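Local coordinates for protein copper-containing nitrite reductase (Hyphomicrobium denitrificans 1NES1, PDB 6TFO) that probably reduces nitrite to nitric oxide, passing electrons through copper centres held in tethered cupredoxin domains, at residues Ala153-Pro158 against Phe199-Val204; Tyr277-Val282 against Glu294-Gln299; Asp81-Gln86 against Tyr116-Gly121; Phe32-Gly37 against Val68-Ile73; Lys183-Tyr188 against Ser311-Met316. All coordinates share one frame; numbering follows the deposited sequence.

How the contacts relate
Contacts 3 and 4 belong to the N-terminal cupredoxin domain, one in each of its two sheets, and meet where Leu-72 packs on Asp-81. Contact 4 is a buried parallel strand pair; contact 3 is only partly buried and carries a copper ligand. Contacts 1, 2 and 5 lie in the other two domains of the chain. Contacts 1 and 2 share the sheet in which strands 200-203 and 277-283 are neighbours, and the Arg-201 to Glu-294 salt bridge joins them; contact 1 is a surface contact that combines a Leu-Phe CH-pi contact with an arginine hydrogen bond, contact 2 wholly buried and mostly apolar. Contact 5, partly buried, adds an edge strand by backbone bonds.

Contact 1. Residues Ala153-Pro158 against Phe199-Val204; sequences ADLPGP and FLRVRV
The loop 153-158 passes strand 200-203 without pairing with it, Leu-155 and Phe-199 having the nearest CA atoms, 5.3 Å apart. Leu-155 CB rests on Phe-199 CB at 3.6 Å, and the two side chains run alongside each other in the same direction. With chi1 at 75°, the leucine holds CG between its backbone N and carbonyl carbon, which brings CD1 over the middle of the phenylalanine ring, 3.9 Å from the centroid, as a CH-pi contact. Next along the loop, Pro-156 sets CD against Phe-199 O at 3.4 Å. Arg-201 reaches out with an extended chain to give a hydrogen bond from NH1 to Pro-156 O (2.7 Å, bent to 141°), the acceptor lying somewhat out of the guanidinium plane. Over one face of that guanidinium lies the peptide joining Gly-157 to Pro-158, with Pro-158 N 3.5 Å from Arg-201 CZ. The same arginine forms salt bridges from NH1 to Glu-294 and from NE to Glu-283, so two acidic groups and a carbonyl fix its rotation and probably balance its charge. Phe-355 of strand 351-360 also touches Leu-155, Phe-199 and Arg-201. The contact lays the segment that leads from the N-terminal cupredoxin domain toward strand 166-181 against an outer strand of a cupredoxin sheet of the multicopper oxidase family.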
# COMPACT_ATOMS: atom_id res chain seq x y z
N ALA C 153 13.96 48.47 8.09
CA ALA C 153 14.17 49.93 8.30
C ALA C 153 13.00 50.72 7.71
O ALA C 153 12.96 51.90 7.93
CB ALA C 153 15.48 50.35 7.68
N ASP C 154 12.07 50.08 7.02
CA ASP C 154 10.91 50.76 6.38
C ASP C 154 9.79 50.92 7.42
O ASP C 154 8.81 50.12 7.38
CB ASP C 154 10.48 50.00 5.12
CG ASP C 154 9.29 50.59 4.39
OD1 ASP C 154 8.86 51.71 4.74
OD2 ASP C 154 8.78 49.91 3.48
N LEU C 155 9.93 51.92 8.30
CA LEU C 155 8.87 52.39 9.23
C LEU C 155 9.03 53.88 9.51
O LEU C 155 10.14 54.41 9.42
CB LEU C 155 8.91 51.58 10.54
CG LEU C 155 10.04 51.90 11.52
CD1 LEU C 155 9.78 51.23 12.86
CD2 LEU C 155 11.41 51.51 10.96
N PRO C 156 7.94 54.60 9.83
CA PRO C 156 8.03 55.97 10.34
C PRO C 156 8.81 56.04 11.65
O PRO C 156 8.64 55.15 12.47
CB PRO C 156 6.57 56.40 10.61
CG PRO C 156 5.71 55.40 9.86
CD PRO C 156 6.55 54.14 9.73
N GLY C 157 9.63 57.09 11.83
CA GLY C 157 10.34 57.39 13.09
C GLY C 157 9.40 57.92 14.17
O GLY C 157 8.20 58.07 13.94
N PRO C 158 9.92 58.21 15.40
CA PRO C 158 9.09 58.76 16.48
C PRO C 158 8.27 59.95 15.98
O PRO C 158 8.80 60.77 15.24
CB PRO C 158 10.10 59.17 17.56
CG PRO C 158 11.31 58.28 17.31
CD PRO C 158 11.32 58.02 15.81
N PHE C 199 4.06 49.70 8.62
CA PHE C 199 4.15 50.07 10.06
C PHE C 199 3.32 51.35 10.28
O PHE C 199 3.66 52.40 9.75
CB PHE C 199 5.61 50.26 10.49
CG PHE C 199 5.82 50.37 11.98
CD1 PHE C 199 5.55 51.56 12.65
CD2 PHE C 199 6.28 49.28 12.71
CE1 PHE C 199 5.74 51.65 14.02
CE2 PHE C 199 6.47 49.38 14.08
CZ PHE C 199 6.20 50.56 14.73
N LEU C 200 2.22 51.23 11.02
CA LEU C 200 1.32 52.36 11.34
C LEU C 200 1.71 52.92 12.71
O LEU C 200 1.86 52.13 13.67
CB LEU C 200 -0.13 51.86 11.31
CG LEU C 200 -0.54 51.13 10.04
CD1 LEU C 200 -1.98 50.65 10.14
CD2 LEU C 200 -0.36 52.03 8.82
N ARG C 201 1.93 54.23 12.77
CA ARG C 201 2.45 54.95 13.96
C ARG C 201 1.54 56.15 14.20
O ARG C 201 1.47 57.05 13.33
CB ARG C 201 3.91 55.37 13.73
CG ARG C 201 4.67 55.65 15.02
CD ARG C 201 6.16 55.66 14.78
NE ARG C 201 6.92 55.69 16.03
CZ ARG C 201 8.18 55.27 16.18
NH1 ARG C 201 8.85 54.75 15.16
NH2 ARG C 201 8.76 55.36 17.35
N VAL C 202 0.81 56.12 15.31
CA VAL C 202 -0.06 57.23 15.76
C VAL C 202 0.25 57.51 17.24
O VAL C 202 1.11 56.81 17.86
CB VAL C 202 -1.54 56.88 15.52
CG1 VAL C 202 -1.81 56.66 14.04
CG2 VAL C 202 -2.00 55.68 16.36
N ARG C 203 -0.39 58.55 17.78
CA ARG C 203 -0.28 58.98 19.19
C ARG C 203 -1.59 58.58 19.86
O ARG C 203 -2.63 58.69 19.19
CB ARG C 203 0.01 60.48 19.19
CG ARG C 203 0.02 61.12 20.57
CD ARG C 203 -0.44 62.57 20.46
NE ARG C 203 -0.08 63.32 21.66
CZ ARG C 203 -0.76 63.30 22.80
NH1 ARG C 203 -1.89 62.62 22.92
NH2 ARG C 203 -0.33 64.00 23.83
N VAL C 204 -1.57 58.10 21.11
CA VAL C 204 -2.83 57.83 21.86
C VAL C 204 -3.69 59.09 21.79
O VAL C 204 -3.11 60.22 21.76
CB VAL C 204 -2.60 57.36 23.31
CG1 VAL C 204 -1.90 58.40 24.18
CG2 VAL C 204 -3.91 56.89 23.95

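Contact 2. Residues Tyr277-Val282 against Glu294-Gln299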
# COMPACT_ATOMS: atom_id res chain seq x y z
N TYR C 277 -0.57 40.66 7.66
CA TYR C 277 -0.31 41.10 9.05
C TYR C 277 0.70 42.25 9.06
O TYR C 277 1.54 42.34 8.15
CB TYR C 277 0.16 39.92 9.91
CG TYR C 277 1.27 39.06 9.34
CD1 TYR C 277 2.60 39.36 9.58
CD2 TYR C 277 0.98 37.90 8.65
CE1 TYR C 277 3.63 38.54 9.11
CE2 TYR C 277 1.99 37.07 8.17
CZ TYR C 277 3.32 37.38 8.42
OH TYR C 277 4.32 36.57 7.96
N GLY C 278 0.63 43.09 10.10
CA GLY C 278 1.51 44.26 10.33
C GLY C 278 1.41 44.76 11.76
O GLY C 278 0.66 44.16 12.57
N LEU C 279 2.14 45.83 12.07
CA LEU C 279 2.18 46.44 13.43
C LEU C 279 1.61 47.87 13.38
O LEU C 279 1.91 48.60 12.42
CB LEU C 279 3.62 46.44 13.94
CG LEU C 279 4.16 45.09 14.43
CD1 LEU C 279 5.58 45.26 14.95
CD2 LEU C 279 3.27 44.47 15.49
N LEU C 280 0.78 48.20 14.37
CA LEU C 280 0.29 49.55 14.74
C LEU C 280 0.91 49.92 16.09
O LEU C 280 0.56 49.24 17.09
CB LEU C 280 -1.25 49.54 14.85
CG LEU C 280 -1.90 50.81 15.39
CD1 LEU C 280 -1.63 51.98 14.44
CD2 LEU C 280 -3.38 50.60 15.61
N LEU C 281 1.80 50.91 16.11
CA LEU C 281 2.30 51.58 17.36
C LEU C 281 1.37 52.74 17.68
O LEU C 281 1.29 53.69 16.85
CB LEU C 281 3.74 52.08 17.17
CG LEU C 281 4.38 52.75 18.38
CD1 LEU C 281 4.46 51.80 19.56
CD2 LEU C 281 5.77 53.26 18.03
N VAL C 282 0.66 52.64 18.80
CA VAL C 282 -0.04 53.80 19.44
C VAL C 282 0.90 54.34 20.51
O VAL C 282 1.01 53.73 21.58
CB VAL C 282 -1.42 53.38 19.98
CG1 VAL C 282 -2.18 54.56 20.56
CG2 VAL C 282 -2.25 52.71 18.90
N GLU C 294 15.65 52.27 15.01
CA GLU C 294 14.43 51.43 15.10
C GLU C 294 14.33 50.45 13.92
O GLU C 294 14.75 50.81 12.78
CB GLU C 294 13.22 52.34 15.11
CG GLU C 294 13.18 53.27 16.29
CD GLU C 294 11.82 53.95 16.42
OE1 GLU C 294 11.39 54.58 15.42
OE2 GLU C 294 11.19 53.79 17.49
N PHE C 295 13.74 49.28 14.18
CA PHE C 295 13.55 48.19 13.19
C PHE C 295 12.17 47.56 13.35
O PHE C 295 11.65 47.47 14.49
CB PHE C 295 14.64 47.13 13.35
CG PHE C 295 16.02 47.58 12.96
CD1 PHE C 295 16.30 47.93 11.66
CD2 PHE C 295 17.04 47.63 13.90
CE1 PHE C 295 17.58 48.32 11.29
CE2 PHE C 295 18.32 48.02 13.53
CZ PHE C 295 18.59 48.35 12.22
N TYR C 296 11.64 47.10 12.21
CA TYR C 296 10.31 46.46 12.02
C TYR C 296 10.52 45.00 11.58
O TYR C 296 11.01 44.77 10.46
CB TYR C 296 9.56 47.25 10.96
CG TYR C 296 8.15 46.83 10.67
CD1 TYR C 296 7.41 46.03 11.53
CD2 TYR C 296 7.52 47.32 9.55
CE1 TYR C 296 6.09 45.71 11.26
CE2 TYR C 296 6.20 47.03 9.27
CZ TYR C 296 5.48 46.22 10.13
OH TYR C 296 4.18 45.93 9.81
N VAL C 297 10.22 44.04 12.46
CA VAL C 297 10.35 42.59 12.18
C VAL C 297 9.07 41.86 12.61
O VAL C 297 8.59 42.08 13.74
CB VAL C 297 11.60 42.00 12.84
CG1 VAL C 297 11.68 40.49 12.62
CG2 VAL C 297 12.88 42.67 12.35
N MET C 298 8.53 41.01 11.72
CA MET C 298 7.37 40.15 12.01
C MET C 298 7.65 38.72 11.54
O MET C 298 8.26 38.54 10.47
CB MET C 298 6.09 40.69 11.37
CG MET C 298 5.60 41.96 12.02
SD MET C 298 3.84 42.28 11.75
CE MET C 298 3.09 41.40 13.11
N GLN C 299 7.25 37.73 12.36
CA GLN C 299 7.46 36.29 12.09
C GLN C 299 6.12 35.69 11.67
O GLN C 299 5.09 36.01 12.29
CB GLN C 299 8.03 35.58 13.32
CG GLN C 299 8.07 34.07 13.22
CD GLN C 299 8.71 33.47 14.44
OE1 GLN C 299 9.67 34.02 14.98
NE2 GLN C 299 8.17 32.34 14.88
O HOH W 1 7.12 36.79 7.70
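Leu-279 and Tyr-296 reach past one another from facing strands, filling the space between two strands that run 138° apart and approach to 8.0 Å between their axes, too far for backbone pairing. Tyr-296 has CG anti to its own N (chi1 -176°), a setting that carries the hydroxyl across to the facing strand. There OH accepts the backbone N-H of Leu-279 at 3.0 Å, and it has a second hydrogen-bond partner in Gly-197 O. Gly-278 CA sits at the edge of the same ring, 3.2 Å from Tyr-296 OH, a close fit at a residue with no side chain. The leucine packs through CB, 3.7 Å from Tyr-296 CE1, with CG and CD1 nearly as near to that carbon.

Met-298 also packs against Gly-278. Its chain leaves with CG beside the backbone N and bends at chi3 (88°), placing SD 3.4 Å from Gly-278 CA and CE 3.9 Å from Leu-279 CD2. The sulfur also lies in the plane of the Tyr-277 ring, at its edge, 3.8 Å from Tyr-277 CD1: a Met-aromatic contact made edge-on. Beyond it, Tyr-277 OH holds a water at 2.8 Å, from which a weak bond runs to Met-298 O. Tyr-277 further lies close to His-262, a copper ligand. Chemically, this is an apolar interface between the sheets of adjoining domains, pinned by a buried phenol oxygen that takes up a main-chain N-H as well as bonding Gly-197, while the leucine, the methionine and the two tyrosine rings supply the packing around it.

Contact 3. Residues Asp81-Gln86 against Tyr116-Gly121; sequences DAVIDQ and YCSLPG. With CU (copper (II) ion), chain L.
Asp-81 grips Ser-118 twice: Ser-118 OG donates to OD2 at 2.6 Å and Ser-118 N to OD1 at 2.9 Å, both from the syn side of the carboxylate. This fork braces the type 1 copper site of a cupredoxin domain, since Asp-81 follows the ligand His-80 and Ser-118 follows the ligand Cys-117. Arg-90 forms a salt bridge to Asp-81 OD2, which probably stabilises the negative charge. The carboxylate comes into position because chi1 of 64° sets CG between the backbone N and carbonyl carbon.

Outward, Tyr-116 OH donates to Asp-85 OD1 at 2.7 Å, the carboxylate turned 75° from the ring plane. Val-83 and Tyr-116 form an antiparallel hydrogen-bonded pair, with Val-83 N to Tyr-116 O at 2.7 Å and Tyr-116 N to Val-83 O at 3.0 Å, joining strand 83-84 to the end of strand 111-116.

Packing follows the same pairing. Val-83 CB lies over one face of the tyrosine ring, displaced toward its rim, as a CH-pi contact, and CG1 leans toward the phenol carbon CZ. Arg-123 adds a cation-pi interaction with this ring. Leu-119 CD2 packs beside Asp-81 N and CG. Cys-117 SG receives two backbone N-H groups, Leu-119 N at 3.5 Å and, more weakly, Asp-81 N, which may reduce its negative charge and tune the metal. Alongside His-80 ND1 and His-122 ND1, and with Met-127 as the fourth residue of the site, Cys-117 SG itself stands 2.2 Å from the copper ion.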
# COMPACT_ATOMS: atom_id res chain seq x y z
N ASP C 81 27.80 5.49 6.71
CA ASP C 81 28.23 6.86 7.03
C ASP C 81 28.52 7.59 5.71
O ASP C 81 28.30 7.01 4.63
CB ASP C 81 29.40 6.82 8.01
CG ASP C 81 30.65 6.18 7.45
OD1 ASP C 81 30.72 6.06 6.23
OD2 ASP C 81 31.53 5.83 8.24
N ALA C 82 28.94 8.84 5.82
CA ALA C 82 29.54 9.63 4.73
C ALA C 82 30.86 10.19 5.28
O ALA C 82 30.85 10.66 6.43
CB ALA C 82 28.59 10.71 4.29
N VAL C 83 31.93 10.09 4.50
CA VAL C 83 33.29 10.52 4.90
C VAL C 83 33.85 11.39 3.79
O VAL C 83 33.64 11.06 2.60
CB VAL C 83 34.19 9.31 5.19
CG1 VAL C 83 35.59 9.74 5.60
CG2 VAL C 83 33.58 8.40 6.24
N ILE C 84 34.54 12.47 4.16
CA ILE C 84 35.33 13.36 3.25
C ILE C 84 36.72 13.48 3.86
O ILE C 84 36.84 14.07 4.96
CB ILE C 84 34.62 14.71 3.09
CG1 ILE C 84 33.10 14.53 2.99
CG2 ILE C 84 35.20 15.50 1.92
CD1 ILE C 84 32.37 15.68 2.35
N ASP C 85 37.73 12.86 3.23
CA ASP C 85 39.04 12.60 3.89
C ASP C 85 39.77 13.93 4.14
O ASP C 85 40.26 14.12 5.28
CB ASP C 85 39.90 11.62 3.08
CG ASP C 85 39.43 10.17 3.19
OD1 ASP C 85 38.72 9.85 4.14
OD2 ASP C 85 39.77 9.39 2.31
N GLN C 86 39.78 14.81 3.13
CA GLN C 86 40.66 16.01 3.05
C GLN C 86 40.18 17.06 4.06
O GLN C 86 40.92 18.00 4.30
CB GLN C 86 40.68 16.57 1.63
CG GLN C 86 41.09 15.54 0.59
CD GLN C 86 40.05 14.46 0.35
OE1 GLN C 86 38.88 14.55 0.75
NE2 GLN C 86 40.48 13.40 -0.31
N TYR C 116 32.09 9.40 0.61
CA TYR C 116 31.92 7.94 0.45
C TYR C 116 31.53 7.30 1.78
O TYR C 116 31.71 7.91 2.85
CB TYR C 116 33.22 7.35 -0.09
CG TYR C 116 34.35 7.38 0.90
CD1 TYR C 116 34.53 6.34 1.79
CD2 TYR C 116 35.22 8.47 0.96
CE1 TYR C 116 35.56 6.37 2.72
CE2 TYR C 116 36.25 8.50 1.88
CZ TYR C 116 36.42 7.45 2.78
OH TYR C 116 37.43 7.47 3.69
N CYS C 117 30.99 6.09 1.71
CA CYS C 117 30.64 5.26 2.88
C CYS C 117 31.86 4.39 3.20
O CYS C 117 32.42 3.80 2.29
CB CYS C 117 29.41 4.41 2.61
SG CYS C 117 28.99 3.34 4.01
N SER C 118 32.26 4.33 4.46
CA SER C 118 33.48 3.59 4.90
C SER C 118 33.10 2.17 5.33
O SER C 118 34.02 1.43 5.65
CB SER C 118 34.17 4.30 6.02
OG SER C 118 33.38 4.26 7.20
N LEU C 119 31.82 1.82 5.40
CA LEU C 119 31.40 0.44 5.81
C LEU C 119 31.96 -0.60 4.81
O LEU C 119 32.13 -0.33 3.62
CB LEU C 119 29.88 0.36 5.93
CG LEU C 119 29.28 0.73 7.30
CD1 LEU C 119 29.89 -0.09 8.44
CD2 LEU C 119 29.44 2.22 7.58
N PRO C 120 32.32 -1.81 5.26
CA PRO C 120 32.98 -2.79 4.40
C PRO C 120 32.26 -2.99 3.07
O PRO C 120 31.09 -3.36 3.06
CB PRO C 120 32.97 -4.09 5.24
CG PRO C 120 32.93 -3.60 6.68
CD PRO C 120 32.11 -2.32 6.64
N GLY C 121 32.96 -2.69 1.98
CA GLY C 121 32.48 -2.94 0.61
C GLY C 121 31.54 -1.87 0.07
O GLY C 121 31.29 -1.91 -1.15
CU CU L . 27.11 2.48 3.35

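Contact 4. Residues Phe32-Gly37 against Val68-Ile73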
# COMPACT_ATOMS: atom_id res chain seq x y z
N PHE C 32 22.90 20.08 2.39
CA PHE C 32 22.62 18.94 1.49
C PHE C 32 22.07 17.79 2.35
O PHE C 32 22.70 17.47 3.39
CB PHE C 32 23.89 18.51 0.76
CG PHE C 32 24.53 19.59 -0.08
CD1 PHE C 32 23.94 20.02 -1.26
CD2 PHE C 32 25.72 20.19 0.31
CE1 PHE C 32 24.54 21.00 -2.05
CE2 PHE C 32 26.30 21.18 -0.46
CZ PHE C 32 25.70 21.59 -1.63
N THR C 33 20.94 17.21 1.93
CA THR C 33 20.37 15.98 2.53
C THR C 33 20.61 14.78 1.60
O THR C 33 20.28 14.86 0.39
CB THR C 33 18.89 16.21 2.87
OG1 THR C 33 18.80 17.41 3.64
CG2 THR C 33 18.29 15.07 3.67
N LEU C 34 21.22 13.71 2.12
CA LEU C 34 21.45 12.45 1.37
C LEU C 34 20.67 11.33 2.05
O LEU C 34 20.80 11.21 3.29
CB LEU C 34 22.94 12.12 1.34
CG LEU C 34 23.86 13.17 0.72
CD1 LEU C 34 25.30 12.65 0.71
CD2 LEU C 34 23.43 13.55 -0.69
N ARG C 35 19.91 10.57 1.26
CA ARG C 35 19.26 9.30 1.68
C ARG C 35 20.04 8.16 1.02
O ARG C 35 20.30 8.23 -0.20
CB ARG C 35 17.77 9.34 1.32
CG ARG C 35 17.00 8.09 1.70
CD ARG C 35 15.49 8.25 1.57
NE ARG C 35 14.99 8.84 2.81
CZ ARG C 35 14.41 10.04 2.94
NH1 ARG C 35 14.18 10.81 1.88
NH2 ARG C 35 14.03 10.44 4.14
N THR C 36 20.45 7.16 1.80
CA THR C 36 21.07 5.92 1.26
C THR C 36 19.97 5.12 0.56
O THR C 36 18.81 5.21 0.98
CB THR C 36 21.76 5.11 2.36
OG1 THR C 36 20.74 4.62 3.23
CG2 THR C 36 22.78 5.91 3.12
N GLY C 37 20.32 4.35 -0.47
CA GLY C 37 19.38 3.40 -1.09
C GLY C 37 20.02 2.61 -2.22
O GLY C 37 21.26 2.47 -2.26
N VAL C 68 29.48 23.97 5.26
CA VAL C 68 28.70 22.89 4.60
C VAL C 68 28.10 22.01 5.69
O VAL C 68 28.83 21.59 6.60
CB VAL C 68 29.60 22.10 3.63
CG1 VAL C 68 28.83 20.99 2.93
CG2 VAL C 68 30.23 23.04 2.61
N GLN C 69 26.79 21.83 5.63
CA GLN C 69 26.03 20.88 6.48
C GLN C 69 25.52 19.77 5.56
O GLN C 69 24.86 20.08 4.56
CB GLN C 69 24.87 21.59 7.18
CG GLN C 69 24.11 20.69 8.15
CD GLN C 69 22.96 21.39 8.82
OE1 GLN C 69 23.02 22.56 9.19
NE2 GLN C 69 21.89 20.63 9.02
N ILE C 70 25.87 18.52 5.88
CA ILE C 70 25.38 17.32 5.16
C ILE C 70 24.55 16.52 6.16
O ILE C 70 25.11 16.13 7.21
CB ILE C 70 26.55 16.50 4.59
CG1 ILE C 70 27.23 17.22 3.43
CG2 ILE C 70 26.07 15.12 4.20
CD1 ILE C 70 28.62 16.70 3.11
N ASN C 71 23.26 16.35 5.87
CA ASN C 71 22.34 15.48 6.65
C ASN C 71 22.28 14.10 5.99
O ASN C 71 21.75 14.01 4.85
CB ASN C 71 20.94 16.09 6.71
CG ASN C 71 20.97 17.53 7.17
OD1 ASN C 71 21.59 17.86 8.19
ND2 ASN C 71 20.31 18.40 6.42
N LEU C 72 22.81 13.06 6.64
CA LEU C 72 22.70 11.66 6.14
C LEU C 72 21.49 10.99 6.79
O LEU C 72 21.43 10.97 8.02
CB LEU C 72 23.97 10.87 6.45
CG LEU C 72 24.01 9.46 5.86
CD1 LEU C 72 23.86 9.51 4.34
CD2 LEU C 72 25.28 8.74 6.24
N ILE C 73 20.60 10.43 5.96
CA ILE C 73 19.40 9.66 6.39
C ILE C 73 19.47 8.27 5.76
O ILE C 73 19.58 8.18 4.51
CB ILE C 73 18.12 10.41 6.00
CG1 ILE C 73 18.18 11.87 6.42
CG2 ILE C 73 16.89 9.68 6.54
CD1 ILE C 73 16.96 12.68 6.04
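Five backbone hydrogen bonds zip Phe-32 through Thr-36 to Gln-69 through Ile-73 in parallel register. Phe-32, Leu-34 and Thr-36 face the other strand with N-H, and the oxygens of Phe-32 and Leu-34 receive in return: Phe-32 N to Gln-69 O is 2.9 Å, Leu-34 N to Asn-71 O 2.8 Å and Thr-36 N to Ile-73 O 3.0 Å. The strands twist by 22°. Between these bonds run CA-H...O contacts, among them Arg-35 CA to Ile-73 O at 3.1 Å.

Thr-33, Asn-71, Arg-35 and Ile-73 share one face. There Asn-71 ND2 makes a straight but weak bond to Thr-33 OG1 at 3.3 Å; Asn-71 OD1 probably bonds Thr-102, though the place of this oxygen is less certain. Thr-33 sets OG1 beside its own N (chi1 -51°), which turns CG2 the other way, onto Ile-73 CD1 at 3.6 Å. Arg-35 bends at chi3 and brings NH2 to 3.8 Å from Ile-73 CG2; its long, weak ion pair is with Glu-319 of a neighbouring subunit.

Phe-32, Leu-34, Ile-70 and Leu-72 lie on the other face, where Leu-34 touches both Ile-70 and Leu-72. In additional packing, Val-68 CG1 meets the edge of the Phe-32 ring, and Thr-36 CG2 touches Leu-72 CD1, the two side chains lying nearly perpendicular, while Thr-36 OG1 bonds to Gly-75 and Glu-76.

In the cupredoxin sandwich, these central strands lie between 42-48 and 100-106; Phe-32 and Ile-70 pack on strand 60-63 of the opposing sheet, and Thr-36 reaches the copper ligands His-80 and Met-127.

Contact 5. Residues Lys183-Tyr188 against Ser311-Met316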
# COMPACT_ATOMS: atom_id res chain seq x y z
N LYS C 183 14.66 30.10 -5.73
CA LYS C 183 14.09 29.52 -6.98
C LYS C 183 12.65 29.05 -6.75
O LYS C 183 12.16 28.16 -7.49
CB LYS C 183 14.88 28.30 -7.45
CG LYS C 183 16.36 28.52 -7.73
CD LYS C 183 17.14 27.21 -7.79
CE LYS C 183 18.63 27.42 -7.91
NZ LYS C 183 19.26 26.28 -8.62
N THR C 184 11.97 29.62 -5.75
CA THR C 184 10.61 29.16 -5.35
C THR C 184 9.72 30.37 -5.11
O THR C 184 10.18 31.37 -4.54
CB THR C 184 10.65 28.08 -4.25
OG1 THR C 184 9.66 28.30 -3.26
CG2 THR C 184 12.01 27.94 -3.60
N THR C 185 8.49 30.27 -5.62
CA THR C 185 7.48 31.36 -5.58
C THR C 185 6.26 30.86 -4.81
O THR C 185 6.24 29.68 -4.44
CB THR C 185 7.18 31.85 -7.00
OG1 THR C 185 6.50 30.82 -7.71
CG2 THR C 185 8.43 32.25 -7.76
N TYR C 186 5.32 31.76 -4.53
CA TYR C 186 4.11 31.54 -3.71
C TYR C 186 3.19 32.73 -3.98
O TYR C 186 3.68 33.78 -4.35
CB TYR C 186 4.47 31.38 -2.23
CG TYR C 186 3.33 31.02 -1.31
CD1 TYR C 186 2.89 29.71 -1.19
CD2 TYR C 186 2.68 31.98 -0.56
CE1 TYR C 186 1.82 29.37 -0.36
CE2 TYR C 186 1.62 31.66 0.28
CZ TYR C 186 1.18 30.35 0.39
OH TYR C 186 0.14 30.04 1.23
N THR C 187 1.89 32.54 -3.85
CA THR C 187 0.89 33.61 -4.05
C THR C 187 0.62 34.19 -2.66
O THR C 187 -0.03 33.53 -1.84
CB THR C 187 -0.37 33.11 -4.77
OG1 THR C 187 0.03 32.76 -6.10
CG2 THR C 187 -1.47 34.15 -4.82
N TYR C 188 1.19 35.37 -2.43
CA TYR C 188 1.01 36.17 -1.20
C TYR C 188 -0.27 36.99 -1.34
O TYR C 188 -0.62 37.43 -2.48
CB TYR C 188 2.22 37.06 -0.96
CG TYR C 188 3.48 36.32 -0.58
CD1 TYR C 188 4.34 35.83 -1.55
CD2 TYR C 188 3.83 36.12 0.75
CE1 TYR C 188 5.52 35.19 -1.21
CE2 TYR C 188 5.00 35.48 1.10
CZ TYR C 188 5.85 35.01 0.12
OH TYR C 188 6.98 34.34 0.46
N SER C 311 11.93 23.83 -5.31
CA SER C 311 11.89 24.89 -6.36
C SER C 311 10.50 24.95 -7.01
O SER C 311 9.75 23.98 -6.88
CB SER C 311 12.92 24.66 -7.42
OG SER C 311 14.17 24.44 -6.83
N GLY C 312 10.21 26.06 -7.71
CA GLY C 312 8.98 26.26 -8.50
C GLY C 312 7.89 26.96 -7.71
O GLY C 312 8.19 27.51 -6.63
N GLU C 313 6.68 26.97 -8.24
CA GLU C 313 5.51 27.62 -7.61
C GLU C 313 5.02 26.71 -6.48
O GLU C 313 4.39 25.70 -6.78
CB GLU C 313 4.41 27.91 -8.62
CG GLU C 313 3.19 28.59 -7.97
CD GLU C 313 2.37 29.58 -8.79
OE1 GLU C 313 2.91 30.17 -9.77
OE2 GLU C 313 1.18 29.79 -8.43
N GLN C 314 5.28 27.07 -5.22
CA GLN C 314 4.67 26.38 -4.06
C GLN C 314 3.19 26.79 -3.94
O GLN C 314 2.83 27.90 -4.33
CB GLN C 314 5.50 26.66 -2.81
CG GLN C 314 6.84 25.92 -2.80
CD GLN C 314 6.77 24.61 -2.04
OE1 GLN C 314 5.79 23.88 -2.14
NE2 GLN C 314 7.81 24.30 -1.27
N GLU C 315 2.35 25.88 -3.44
CA GLU C 315 0.90 26.09 -3.25
C GLU C 315 0.53 25.75 -1.81
O GLU C 315 1.24 24.98 -1.16
CB GLU C 315 0.11 25.19 -4.20
CG GLU C 315 0.21 25.60 -5.65
CD GLU C 315 -0.69 24.77 -6.55
OE1 GLU C 315 -0.28 23.64 -6.92
OE2 GLU C 315 -1.83 25.22 -6.82
N MET C 316 -0.60 26.28 -1.37
CA MET C 316 -1.04 26.19 0.04
C MET C 316 -1.64 24.81 0.28
O MET C 316 -2.37 24.30 -0.60
CB MET C 316 -2.06 27.29 0.33
CG MET C 316 -2.31 27.54 1.79
SD MET C 316 -4.06 27.40 2.08
CE MET C 316 -4.09 25.64 2.33
O HOH W 2 -0.66 30.10 -6.73
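A short parallel pairing adds strand 312-313 to the edge of a cupredoxin sheet beside strand 184-191. Gly-312 N donates to Lys-183 O at 2.9 Å in a nearly straight bond, Thr-185 N returns to Gly-312 O at 3.0 Å, and Gln-314 N closes on Thr-185 O at 2.9 Å. The last two donors stand well above the carbonyl planes. Gly-312 takes a positive phi (94°), a conformation glycine readily adopts.

Thr-185 OG1 lies between its own N and carbonyl carbon (chi1 68°) and touches Glu-313 CA at 3.4 Å. A water donates to Glu-313 OE2 at 2.5 Å and also bonds Thr-187 OG1, bridging two oxygens too far apart for a direct hydrogen bond. Thr-184 OG1 is buried against Gln-314 CG and finds no polar partner. Past the pairing, Tyr-186 spans the diverging backbones: Glu-315 C lies at its ring edge, while its OH is 3.5 Å from Met-316 CG. Lys-183 NZ pairs with Asp-51, and Glu-315 bonds Ser-95 and Gly-96 of a neighbouring subunit. Such edge-strand addition extends a cupredoxin sheet with a distant part of the chain, here a segment following strand 293-302.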